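CBS domain containing membrane protein (Sphaerobacter thermophilus, PDB 4ESY) is of uncharacterised function but probably regulates a membrane-associated process through its C-terminal pair of CBS domains, the part crystallised here, which in relatives often bind adenosine-type ligands. Local coordinates at residues A39-M44 / I75-Y80; S126-M131 / R154-L159. One frame throughout, in Å; residues are numbered along the deposited sequence. Where two conformers were deposited one is given.

Interaction 1: A39-M44 / I75-Y80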
ATOM      1  N   ALA B  39      17.057  12.376   5.977  1.00 23.77           N
ATOM      2  CA  ALA B  39      17.061  12.592   4.534  1.00 22.16           C
ATOM      3  C   ALA B  39      16.191  11.557   3.788  1.00 19.84           C
ATOM      4  O   ALA B  39      15.467  11.886   2.845  1.00 20.30           O
ATOM      5  CB  ALA B  39      18.508  12.544   3.987  1.00 19.88           C
ATOM      6  N   VAL B  40      16.303  10.308   4.178  1.00 18.96           N
ATOM      7  CA  VAL B  40      15.453   9.275   3.578  1.00 20.19           C
ATOM      8  C   VAL B  40      13.952   9.641   3.726  1.00 19.92           C
ATOM      9  O   VAL B  40      13.184   9.504   2.775  1.00 21.64           O
ATOM     10  CB  VAL B  40      15.699   7.903   4.220  1.00 21.37           C
ATOM     11  CG1 VAL B  40      14.640   6.867   3.754  1.00 19.00           C
ATOM     12  CG2 VAL B  40      17.168   7.438   3.947  1.00 22.16           C
ATOM     13  N   ALA B  41      13.564  10.072   4.918  1.00 20.95           N
ATOM     14  CA  ALA B  41      12.165  10.446   5.179  1.00 24.84           C
ATOM     15  C   ALA B  41      11.756  11.577   4.242  1.00 25.89           C
ATOM     16  O   ALA B  41      10.726  11.500   3.571  1.00 24.33           O
ATOM     17  CB  ALA B  41      11.931  10.834   6.655  1.00 25.95           C
ATOM     18  N   LYS B  42      12.604  12.603   4.187  1.00 25.77           N
ATOM     19  CA  LYS B  42      12.390  13.741   3.320  1.00 29.42           C
ATOM     20  C   LYS B  42      12.207  13.357   1.842  1.00 27.99           C
ATOM     21  O   LYS B  42      11.292  13.841   1.183  1.00 30.96           O
ATOM     22  CB  LYS B  42      13.533  14.739   3.447  1.00 32.84           C
ATOM     23  CG  LYS B  42      13.270  16.005   2.648  1.00 41.46           C
ATOM     24  CD  LYS B  42      14.361  17.058   2.833  1.00 47.86           C
ATOM     25  CE  LYS B  42      14.046  18.311   2.015  1.00 53.74           C
ATOM     26  NZ  LYS B  42      15.259  19.145   1.837  1.00 56.08           N
ATOM     27  N   THR B  43      13.091  12.507   1.337  1.00 25.90           N
ATOM     28  CA  THR B  43      13.010  11.983  -0.022  1.00 25.24           C
ATOM     29  C   THR B  43      11.692  11.265  -0.269  1.00 25.30           C
ATOM     30  O   THR B  43      10.995  11.554  -1.246  1.00 29.66           O
ATOM     31  CB  THR B  43      14.173  11.014  -0.299  1.00 25.08           C
ATOM     32  OG1 THR B  43      15.397  11.716  -0.108  1.00 24.41           O
ATOM     33  CG2 THR B  43      14.116  10.491  -1.719  1.00 24.38           C
HETATM   34  N   MSE B  44      11.325  10.377   0.638  1.00 22.62           N
HETATM   35  CA  MSE B  44      10.108   9.546   0.472  1.00 28.90           C
HETATM   36  C   MSE B  44       8.835  10.380   0.493  1.00 30.16           C
HETATM   37  O   MSE B  44       7.902  10.142  -0.283  1.00 30.79           O
HETATM   38  CB  MSE B  44      10.006   8.486   1.581  1.00 23.04           C
HETATM   39  CG  MSE B  44      11.011   7.297   1.473  1.00 25.55           C
HETATM   40 SE   MSE B  44      10.718   6.194   3.105  0.84 39.11          SE
HETATM   41  CE  MSE B  44      11.571   4.590   2.483  1.00 35.90           C
ATOM     42  N   ILE B  75      12.229   4.626  15.751  1.00 24.82           N
ATOM     43  CA  ILE B  75      11.657   5.899  15.327  1.00 21.61           C
ATOM     44  C   ILE B  75      10.369   5.599  14.554  1.00 23.03           C
ATOM     45  O   ILE B  75      10.376   4.813  13.601  1.00 22.92           O
ATOM     46  CB  ILE B  75      12.594   6.628  14.323  1.00 31.63           C
ATOM     47  CG1 ILE B  75      13.975   6.878  14.925  1.00 33.34           C
ATOM     48  CG2 ILE B  75      11.991   7.930  13.842  1.00 27.69           C
ATOM     49  CD1 ILE B  75      15.014   7.260  13.840  1.00 36.38           C
ATOM     50  N   PRO B  76       9.260   6.242  14.948  1.00 24.22           N
ATOM     51  CA  PRO B  76       8.038   6.053  14.177  1.00 23.56           C
ATOM     52  C   PRO B  76       8.109   6.996  12.955  1.00 21.37           C
ATOM     53  O   PRO B  76       8.258   8.215  13.096  1.00 22.55           O
ATOM     54  CB  PRO B  76       6.941   6.508  15.157  1.00 23.38           C
ATOM     55  CG  PRO B  76       7.615   7.595  15.974  1.00 24.36           C
ATOM     56  CD  PRO B  76       9.118   7.290  15.980  1.00 23.67           C
ATOM     57  N   PHE B  77       7.996   6.443  11.760  1.00 22.00           N
ATOM     58  CA  PHE B  77       8.073   7.283  10.552  1.00 21.48           C
ATOM     59  C   PHE B  77       7.096   8.477  10.616  1.00 21.72           C
ATOM     60  O   PHE B  77       7.358   9.552  10.063  1.00 20.59           O
ATOM     61  CB  PHE B  77       7.841   6.436   9.306  1.00 22.01           C
ATOM     62  CG  PHE B  77       7.910   7.219   8.015  1.00 23.81           C
ATOM     63  CD1 PHE B  77       9.103   7.292   7.290  1.00 23.91           C
ATOM     64  CD2 PHE B  77       6.808   7.884   7.541  1.00 21.35           C
ATOM     65  CE1 PHE B  77       9.168   8.017   6.083  1.00 25.73           C
ATOM     66  CE2 PHE B  77       6.871   8.625   6.325  1.00 24.71           C
ATOM     67  CZ  PHE B  77       8.058   8.684   5.616  1.00 25.72           C
ATOM     68  N   TRP B  78       5.997   8.317  11.345  1.00 22.02           N
ATOM     69  CA  TRP B  78       4.961   9.367  11.359  1.00 24.31           C
ATOM     70  C   TRP B  78       5.474  10.688  11.918  1.00 22.97           C
ATOM     71  O   TRP B  78       4.922  11.740  11.618  1.00 23.08           O
ATOM     72  CB  TRP B  78       3.714   8.923  12.165  1.00 27.91           C
ATOM     73  CG  TRP B  78       2.448   9.451  11.562  1.00 31.48           C
ATOM     74  CD1 TRP B  78       2.136   9.491  10.229  1.00 34.12           C
ATOM     75  CD2 TRP B  78       1.359  10.089  12.253  1.00 33.86           C
ATOM     76  NE1 TRP B  78       0.893  10.073  10.057  1.00 39.24           N
ATOM     77  CE2 TRP B  78       0.399  10.448  11.283  1.00 38.74           C
ATOM     78  CE3 TRP B  78       1.096  10.369  13.600  1.00 35.84           C
ATOM     79  CZ2 TRP B  78      -0.808  11.097  11.614  1.00 42.50           C
ATOM     80  CZ3 TRP B  78      -0.106  10.999  13.936  1.00 38.81           C
ATOM     81  CH2 TRP B  78      -1.047  11.347  12.944  1.00 42.46           C
ATOM     82  N   ILE B  79       6.534  10.626  12.724  1.00 22.88           N
ATOM     83  CA  ILE B  79       7.127  11.832  13.262  1.00 26.59           C
ATOM     84  C   ILE B  79       7.516  12.840  12.164  1.00 25.66           C
ATOM     85  O   ILE B  79       7.453  14.065  12.371  1.00 26.83           O
ATOM     86  CB  ILE B  79       8.324  11.512  14.164  1.00 29.91           C
ATOM     87  CG1 ILE B  79       8.608  12.705  15.021  1.00 35.35           C
ATOM     88  CG2 ILE B  79       9.599  11.113  13.354  1.00 23.99           C
ATOM     89  CD1 ILE B  79       9.546  12.391  16.108  1.00 39.80           C
ATOM     90  N   TYR B  80       7.871  12.331  10.988  1.00 21.02           N
ATOM     91  CA  TYR B  80       8.239  13.208   9.860  1.00 21.86           C
ATOM     92  C   TYR B  80       7.016  13.779   9.128  1.00 25.26           C
ATOM     93  O   TYR B  80       7.133  14.751   8.379  1.00 27.63           O
ATOM     94  CB  TYR B  80       9.196  12.483   8.871  1.00 21.85           C
ATOM     95  CG  TYR B  80      10.510  12.108   9.533  1.00 23.33           C
ATOM     96  CD1 TYR B  80      11.495  13.073   9.757  1.00 25.57           C
ATOM     97  CD2 TYR B  80      10.772  10.799   9.931  1.00 21.97           C
ATOM     98  CE1 TYR B  80      12.676  12.750  10.385  1.00 25.08           C
ATOM     99  CE2 TYR B  80      11.962  10.467  10.562  1.00 22.95           C
ATOM    100  CZ  TYR B  80      12.905  11.436  10.775  1.00 25.96           C
ATOM    101  OH  TYR B  80      14.077  11.116  11.406  1.00 29.82           O
TER
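In the first CBS domain, A41 and M44 of helix 37-46 meet F77 and Y80 of the segment 75-80, which lies between strand 61-64 and helix 83-86. A41 is the residue that touches both aromatic side chains. Its methyl makes a CH-pi contact with Y80: CB of A41 sits 3.6 Å from the centroid of the Y80 ring, 21° off the ring normal, and shifted toward the CG and CD2 side of the ring. The opposite face of this ring carries I79 CG2, so the phenol is held between two methyl groups. The ring reaches A41 because CG of Y80 is turned anti to its own carbonyl carbon (chi1 -63°). A serine in place of Y80 would probably leave the A41 methyl without the aromatic face it rests on and open a gap between A41 and I79. F77 approaches differently, with one ring atom doing the touching: its CE1 lies 4.0 Å from A41 CA and 3.8 Å from SE of M44, a selenomethionine in this crystal. The extended M44 side chain crosses that of F77 at a slant, giving an oblique Met-aromatic contact with SE 4.9 Å from the ring centroid. All these contacts are apolar. Behind them, F77 also packs edge-to-face on F70 and, like Y80, touches L45 of helix 37-46, while I79 leans on V95, L98 and F99 of helix 92-102; the segment 75-80 is thereby wedged between these two helices.

Interaction 2: S126-M131 / R154-L159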
ATOM      1  N   SER B 126       5.829 -14.584 -13.937  1.00 29.32           N
ATOM      2  CA  SER B 126       6.975 -15.147 -13.236  1.00 31.47           C
ATOM      3  C   SER B 126       7.272 -14.375 -11.928  1.00 30.82           C
ATOM      4  O   SER B 126       7.625 -14.967 -10.911  1.00 31.59           O
ATOM      5  CB  SER B 126       8.189 -15.132 -14.173  1.00 34.77           C
ATOM      6  OG  SER B 126       8.671 -13.801 -14.320  1.00 36.14           O
ATOM      7  N   ILE B 127       7.126 -13.051 -11.941  1.00 28.14           N
ATOM      8  CA  ILE B 127       7.298 -12.298 -10.706  1.00 26.43           C
ATOM      9  C   ILE B 127       6.120 -12.580  -9.736  1.00 27.71           C
ATOM     10  O   ILE B 127       6.309 -12.742  -8.535  1.00 34.80           O
ATOM     11  CB  ILE B 127       7.578 -10.777 -10.978  1.00 30.15           C
ATOM     12  CG1 ILE B 127       8.009 -10.054  -9.710  1.00 33.85           C
ATOM     13  CG2 ILE B 127       6.362 -10.074 -11.442  1.00 31.41           C
ATOM     14  CD1 ILE B 127       8.846  -8.769 -10.001  1.00 39.62           C
ATOM     15  N   ALA B 128       4.915 -12.684 -10.265  1.00 27.84           N
ATOM     16  CA  ALA B 128       3.763 -13.092  -9.443  1.00 30.51           C
ATOM     17  C   ALA B 128       4.051 -14.435  -8.746  1.00 33.98           C
ATOM     18  O   ALA B 128       3.780 -14.614  -7.559  1.00 35.06           O
ATOM     19  CB  ALA B 128       2.519 -13.200 -10.301  1.00 30.68           C
ATOM     20  N   ASP B 129       4.634 -15.360  -9.493  1.00 34.17           N
ATOM     21  CA  ASP B 129       5.012 -16.638  -8.934  1.00 38.52           C
ATOM     22  C   ASP B 129       6.055 -16.504  -7.847  1.00 38.86           C
ATOM     23  O   ASP B 129       5.984 -17.191  -6.839  1.00 42.55           O
ATOM     24  CB  ASP B 129       5.501 -17.559 -10.048  1.00 44.45           C
ATOM     25  CG  ASP B 129       4.369 -17.987 -10.969  1.00 47.29           C
ATOM     26  OD1 ASP B 129       3.191 -17.719 -10.601  1.00 45.64           O
ATOM     27  OD2 ASP B 129       4.653 -18.577 -12.044  1.00 49.27           O
ATOM     28  N   GLN B 130       7.019 -15.610  -8.070  0.53 37.21           N
ATOM     29  CA  GLN B 130       8.036 -15.287  -7.077  0.53 39.16           C
ATOM     30  C   GLN B 130       7.394 -14.774  -5.787  0.53 39.96           C
ATOM     31  O   GLN B 130       7.764 -15.198  -4.695  0.53 41.75           O
ATOM     32  CB  GLN B 130       9.022 -14.240  -7.628  0.53 37.59           C
ATOM     33  CG  GLN B 130      10.122 -14.795  -8.549  0.53 38.50           C
ATOM     34  CD  GLN B 130      11.073 -13.708  -9.048  0.53 36.31           C
ATOM     35  OE1 GLN B 130      10.658 -12.585  -9.325  0.53 33.69           O
ATOM     36  NE2 GLN B 130      12.350 -14.046  -9.172  0.53 37.14           N
HETATM   37  N   MSE B 131       6.433 -13.860  -5.930  1.00 40.36           N
HETATM   38  CA  MSE B 131       5.742 -13.247  -4.771  1.00 45.05           C
HETATM   39  C   MSE B 131       5.210 -14.319  -3.836  1.00 52.11           C
HETATM   40  O   MSE B 131       5.628 -14.414  -2.689  1.00 54.99           O
HETATM   41  CB  MSE B 131       4.544 -12.383  -5.181  1.00 43.32           C
HETATM   42  CG  MSE B 131       4.849 -10.988  -5.638  1.00 41.47           C
HETATM   43 SE   MSE B 131       5.363  -9.586  -4.370  0.86 47.85          SE
HETATM   44  CE  MSE B 131       5.768  -8.282  -5.758  1.00 36.62           C
ATOM     45  N   ARG B 154       0.538  -4.950  -4.285  1.00 25.58           N
ATOM     46  CA  ARG B 154      -0.525  -4.066  -4.763  1.00 27.47           C
ATOM     47  C   ARG B 154      -0.499  -3.824  -6.281  1.00 24.41           C
ATOM     48  O   ARG B 154      -1.557  -3.845  -6.923  1.00 22.04           O
ATOM     49  CB  ARG B 154      -0.516  -2.708  -4.039  1.00 33.26           C
ATOM     50  CG  ARG B 154      -1.442  -1.688  -4.747  1.00 37.62           C
ATOM     51  CD  ARG B 154      -1.549  -0.310  -4.055  1.00 40.62           C
ATOM     52  NE  ARG B 154      -2.480   0.580  -4.760  1.00 41.16           N
ATOM     53  CZ  ARG B 154      -2.594   1.888  -4.505  1.00 46.63           C
ATOM     54  NH1 ARG B 154      -1.812   2.453  -3.575  1.00 45.74           N
ATOM     55  NH2 ARG B 154      -3.468   2.643  -5.185  1.00 47.15           N
ATOM     56  N   ASP B 155       0.689  -3.552  -6.836  1.00 21.09           N
ATOM     57  CA  ASP B 155       0.853  -3.438  -8.280  1.00 20.75           C
ATOM     58  C   ASP B 155       0.309  -4.669  -8.997  1.00 20.29           C
ATOM     59  O   ASP B 155      -0.387  -4.572 -10.010  1.00 22.89           O
ATOM     60  CB  ASP B 155       2.337  -3.299  -8.685  1.00 20.70           C
ATOM     61  CG  ASP B 155       3.019  -2.024  -8.112  1.00 32.51           C
ATOM     62  OD1 ASP B 155       2.319  -0.985  -7.937  1.00 29.31           O
ATOM     63  OD2 ASP B 155       4.263  -2.071  -7.846  1.00 31.44           O
ATOM     64  N   LEU B 156       0.658  -5.833  -8.503  1.00 16.95           N
ATOM     65  CA  LEU B 156       0.316  -7.030  -9.233  1.00 20.16           C
ATOM     66  C   LEU B 156      -1.206  -7.291  -9.173  1.00 19.35           C
ATOM     67  O   LEU B 156      -1.782  -7.816 -10.111  1.00 19.30           O
ATOM     68  CB  LEU B 156       1.106  -8.227  -8.703  1.00 23.72           C
ATOM     69  CG  LEU B 156       2.607  -8.242  -9.025  1.00 27.42           C
ATOM     70  CD1 LEU B 156       3.185  -9.567  -8.568  1.00 31.49           C
ATOM     71  CD2 LEU B 156       2.953  -8.048 -10.502  1.00 25.44           C
ATOM     72  N   LEU B 157      -1.838  -6.865  -8.086  1.00 20.26           N
ATOM     73  CA  LEU B 157      -3.261  -7.152  -7.885  1.00 22.71           C
ATOM     74  C   LEU B 157      -4.144  -6.317  -8.786  1.00 23.75           C
ATOM     75  O   LEU B 157      -5.334  -6.589  -8.902  1.00 24.11           O
ATOM     76  CB  LEU B 157      -3.651  -6.930  -6.434  1.00 23.76           C
ATOM     77  CG  LEU B 157      -3.121  -8.067  -5.594  1.00 25.41           C
ATOM     78  CD1 LEU B 157      -3.162  -7.706  -4.100  1.00 25.73           C
ATOM     79  CD2 LEU B 157      -3.969  -9.323  -5.888  1.00 27.96           C
ATOM     80  N   LYS B 158      -3.555  -5.309  -9.425  1.00 20.09           N
ATOM     81  CA  LYS B 158      -4.231  -4.576 -10.503  1.00 21.62           C
ATOM     82  C   LYS B 158      -4.317  -5.394 -11.793  1.00 19.83           C
ATOM     83  O   LYS B 158      -5.066  -5.044 -12.705  1.00 19.07           O
ATOM     84  CB  LYS B 158      -3.494  -3.261 -10.787  1.00 21.67           C
ATOM     85  CG  LYS B 158      -3.580  -2.230  -9.640  1.00 23.49           C
ATOM     86  CD  LYS B 158      -2.661  -1.074  -9.929  1.00 26.04           C
ATOM     87  CE  LYS B 158      -2.855   0.023  -8.909  1.00 32.34           C
ATOM     88  NZ  LYS B 158      -1.924   1.105  -9.217  1.00 34.97           N
ATOM     89  N   LEU B 159      -3.565  -6.490 -11.838  1.00 19.52           N
ATOM     90  CA  LEU B 159      -3.451  -7.348 -13.022  1.00 21.81           C
ATOM     91  C   LEU B 159      -3.943  -8.767 -12.817  1.00 20.47           C
ATOM     92  O   LEU B 159      -4.601  -9.318 -13.689  1.00 21.62           O
ATOM     93  CB  LEU B 159      -1.991  -7.423 -13.469  1.00 24.42           C
ATOM     94  CG  LEU B 159      -1.465  -6.083 -13.967  1.00 29.45           C
ATOM     95  CD1 LEU B 159       0.049  -6.106 -14.066  1.00 33.45           C
ATOM     96  CD2 LEU B 159      -2.068  -5.879 -15.308  1.00 31.26           C
TER
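L156 of helix 153-157 points its isobutyl group at helix 124-134, where it is met by I127, A128 and M131, one turn of the helix in the second CBS domain. The closer packing gathers round a single methyl: L156 CD1 lies 3.7 Å from M131 CG and equally 3.7 Å from A128 CA, pressing on the helix backbone itself beside the small alanine. M131, a selenomethionine here, comes tip to tip with L156. Its chain bends at chi2 (-74°), which swings the end round so that CE too lies 4.0 Å from L156 CD1. The other branch is held more loosely, with L156 CD2 approaching I127 only through CG2, at 4.1 Å, where the two side chains cross obliquely. Strand 146-152 backs this part, since V151 touches I127, M131 and L156 alike. The outward sides carry the charges. D129, on the far side of helix 124-134, forms salt bridges with R132 and with R16 of the N-terminal helix, while the exposed R154 and the partly exposed K158 each form one with an acidic side chain of a neighbouring subunit, and L159 packs on an aromatic side chain of that subunit. No polar bond joins the two segments; the side-chain contacts are carbon on carbon, and all four touching residues are buried. The contact therefore rests on shape and burial of hydrocarbon, and charged bonding lies outside it.

From the N terminus, helix 2-17 leads into the first CBS domain, where interaction 1 brings the segment 75-80 back onto helix 37-46 and closes a loop of 30 residues holding strands 53-55 and 61-64. The chain then runs through helices 83-86, 92-102 and 107-110 before interaction 2 closes a shorter loop, of 22 residues, containing the antiparallel pair 138-143 and 146-152. The loops follow in series, neither crossing nor enclosing one another. The centres of interactions 1 and 2 are about 27 Å apart, on opposite sides of the chain's centre. The nearest atoms of the two interactions are about 13 Å apart; each contact thus ties together parts of its own half of the CBS pair.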